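Local structure of endoglucanase (Clostridium thermocellum, 2YIK) at residues H182-H191 against V263-Y272. The protein probably hydrolyses internal beta-1,4-glucosidic bonds of cellulose as a family 9 glycoside hydrolase. Residues are numbered along the deposited sequence; the frame is centred on the assembly and turned at random.
Sequences HQVGDGDIDH and VQGEDGPKGY
Gln183 and Gly268 bring the backbones within 6.9 Å, CA to CA, and Gly187 and Tyr272 within 7.1 Å, where the end of strand 177-184 and the short helix 187-190 meet the loop between helices 238-257 and 279-293. A glutamine suits the strand end because its reach spans this gap: with CG anti to the backbone N (chi1 -178°) and the chain extended, its amide NE2 gives one hydrogen to Gly268 O (2.7 Å), from above that carbonyl's plane, and another, almost straight, to Gly185 O. Glycine fits at 268 because its backbone angles would jam a CB against Asp267 O, and the Gln183 amide also lies too near. A water joins Gly187 N to the same Gly268 O. Beside this, the His182 ring edge offers NE2 weakly to Asp267 O, while Asp267's carboxylate pairs with Lys213.

At the other end Tyr272 lays one ring face over Gly187 CA (3.5 Å from CE2), where any side chain would clash, and its OH donates to Asp188 OD1 at 2.6 Å. His191 packs obliquely on the same tyrosine, CD2 lying 3.6 Å from Tyr272 CE1. At the N-cap, Asp186 OD1 accepts from Asp188 N; Lys270 reaches Asp186 and Asp188 in long salt bridges, probably offsetting part of their charge.

Polar bonds thus tie the loop to both strand end and helix start, near His191, whose side chain lies about 7 Å from that of His451, the predicted active-site residue.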
# COMPACT_ATOMS: atom_id res chain seq x y z
N HIS A 182 11.40 9.03 5.26
CA HIS A 182 10.58 7.84 5.12
C HIS A 182 9.76 7.49 6.36
O HIS A 182 8.89 6.63 6.30
CB HIS A 182 11.46 6.64 4.78
CG HIS A 182 12.38 6.23 5.88
ND1 HIS A 182 13.63 6.81 6.07
CD2 HIS A 182 12.24 5.33 6.88
CE1 HIS A 182 14.20 6.27 7.13
NE2 HIS A 182 13.38 5.37 7.64
N GLN A 183 10.03 8.15 7.48
CA GLN A 183 9.31 7.83 8.71
C GLN A 183 9.22 9.02 9.67
O GLN A 183 10.19 9.76 9.86
CB GLN A 183 9.98 6.64 9.41
CG GLN A 183 9.33 6.15 10.70
CD GLN A 183 10.09 4.98 11.32
OE1 GLN A 183 10.50 4.04 10.62
NE2 GLN A 183 10.28 5.02 12.64
N VAL A 184 8.05 9.19 10.27
CA VAL A 184 7.83 10.25 11.24
C VAL A 184 7.23 9.52 12.44
O VAL A 184 6.19 8.87 12.33
CB VAL A 184 6.85 11.32 10.71
CG1 VAL A 184 6.65 12.40 11.77
CG2 VAL A 184 7.40 11.95 9.42
N GLY A 185 7.89 9.63 13.58
CA GLY A 185 7.41 8.94 14.76
C GLY A 185 8.29 7.73 15.02
O GLY A 185 9.18 7.43 14.24
N ASP A 186 8.00 7.03 16.12
CA ASP A 186 8.76 5.86 16.54
C ASP A 186 7.83 4.91 17.30
O ASP A 186 7.19 5.31 18.26
CB ASP A 186 9.89 6.32 17.47
CG ASP A 186 10.82 5.20 17.89
OD1 ASP A 186 10.48 4.02 17.70
OD2 ASP A 186 11.91 5.51 18.43
N GLY A 187 7.76 3.65 16.87
CA GLY A 187 6.89 2.71 17.55
C GLY A 187 7.18 2.64 19.05
O GLY A 187 6.26 2.54 19.86
N ASP A 188 8.45 2.72 19.41
CA ASP A 188 8.85 2.65 20.81
C ASP A 188 8.24 3.75 21.65
O ASP A 188 7.99 3.57 22.85
CB ASP A 188 10.37 2.72 20.94
CG ASP A 188 11.05 1.49 20.39
OD1 ASP A 188 10.34 0.56 19.93
OD2 ASP A 188 12.30 1.45 20.43
N ILE A 189 8.00 4.90 21.04
CA ILE A 189 7.42 6.04 21.74
C ILE A 189 5.91 6.10 21.55
O ILE A 189 5.16 6.17 22.53
CB ILE A 189 8.07 7.37 21.27
CG1 ILE A 189 9.53 7.40 21.73
CG2 ILE A 189 7.31 8.57 21.84
CD1 ILE A 189 10.35 8.55 21.15
N ASP A 190 5.48 6.06 20.30
CA ASP A 190 4.06 6.14 19.95
C ASP A 190 3.17 5.08 20.61
O ASP A 190 2.06 5.39 21.05
CB ASP A 190 3.91 6.09 18.43
CG ASP A 190 2.46 6.24 17.98
OD1 ASP A 190 1.94 7.38 17.98
OD2 ASP A 190 1.84 5.21 17.63
N HIS A 191 3.64 3.84 20.67
CA HIS A 191 2.83 2.78 21.26
C HIS A 191 2.62 2.88 22.76
O HIS A 191 1.78 2.16 23.31
CB HIS A 191 3.41 1.41 20.90
CG HIS A 191 3.40 1.13 19.43
ND1 HIS A 191 2.88 2.01 18.51
CD2 HIS A 191 3.85 0.06 18.72
CE1 HIS A 191 3.00 1.50 17.30
NE2 HIS A 191 3.59 0.32 17.40
N VAL A 263 16.54 -0.40 4.42
CA VAL A 263 16.64 0.48 5.57
C VAL A 263 16.68 -0.44 6.80
O VAL A 263 15.87 -1.37 6.92
CB VAL A 263 15.42 1.43 5.65
CG1 VAL A 263 15.39 2.14 6.99
CG2 VAL A 263 15.52 2.47 4.52
N GLN A 264 17.66 -0.21 7.67
CA GLN A 264 17.85 -1.03 8.87
C GLN A 264 16.92 -0.67 10.02
O GLN A 264 16.47 0.47 10.13
CB GLN A 264 19.31 -0.93 9.33
CG GLN A 264 20.32 -1.43 8.32
CD GLN A 264 20.20 -2.93 8.07
OE1 GLN A 264 20.42 -3.74 8.98
NE2 GLN A 264 19.84 -3.31 6.84
N GLY A 265 16.65 -1.66 10.88
CA GLY A 265 15.78 -1.44 12.01
C GLY A 265 16.15 -0.26 12.89
O GLY A 265 15.28 0.52 13.29
N GLU A 266 17.43 -0.11 13.19
CA GLU A 266 17.91 0.99 14.03
C GLU A 266 17.74 2.35 13.37
O GLU A 266 17.81 3.39 14.03
CB GLU A 266 19.39 0.80 14.35
CG GLU A 266 20.24 0.70 13.09
CD GLU A 266 21.73 0.63 13.38
OE1 GLU A 266 22.10 0.62 14.58
OE2 GLU A 266 22.53 0.58 12.42
N ASP A 267 17.52 2.36 12.06
CA ASP A 267 17.36 3.62 11.36
C ASP A 267 15.91 3.94 11.13
O ASP A 267 15.52 4.62 10.17
CB ASP A 267 18.14 3.61 10.05
CG ASP A 267 19.62 3.33 10.27
OD1 ASP A 267 20.18 3.85 11.26
OD2 ASP A 267 20.23 2.60 9.46
N GLY A 268 15.10 3.43 12.05
CA GLY A 268 13.66 3.70 12.03
C GLY A 268 12.59 2.64 12.14
O GLY A 268 11.74 2.77 13.06
N PRO A 269 12.64 1.49 11.45
CA PRO A 269 11.44 0.75 11.79
C PRO A 269 11.45 -0.31 12.85
O PRO A 269 10.31 -0.83 13.23
CB PRO A 269 11.03 0.18 10.48
CG PRO A 269 12.32 -0.14 9.76
CD PRO A 269 13.37 0.91 10.31
N LYS A 270 12.65 -0.43 13.46
CA LYS A 270 13.24 -1.45 14.32
C LYS A 270 12.41 -2.71 14.27
O LYS A 270 12.79 -3.49 13.33
CB LYS A 270 13.77 -0.96 15.79
CG LYS A 270 13.82 0.56 16.03
CD LYS A 270 13.04 0.79 17.32
CE LYS A 270 13.04 2.27 17.66
NZ LYS A 270 14.37 2.90 17.51
N GLY A 271 11.54 -3.16 15.20
CA GLY A 271 11.03 -4.45 14.91
C GLY A 271 9.64 -4.42 14.31
O GLY A 271 9.02 -5.48 14.10
N TYR A 272 9.14 -3.24 14.01
CA TYR A 272 7.79 -3.08 13.49
C TYR A 272 7.63 -3.47 12.04
O TYR A 272 6.64 -4.11 11.66
CB TYR A 272 7.34 -1.64 13.74
CG TYR A 272 7.49 -1.24 15.20
CD1 TYR A 272 6.63 -1.76 16.17
CD2 TYR A 272 8.54 -0.43 15.62
CE1 TYR A 272 6.82 -1.49 17.52
CE2 TYR A 272 8.74 -0.15 16.97
CZ TYR A 272 7.88 -0.69 17.91
OH TYR A 272 8.07 -0.45 19.26
O HOH W 1 10.00 2.84 15.35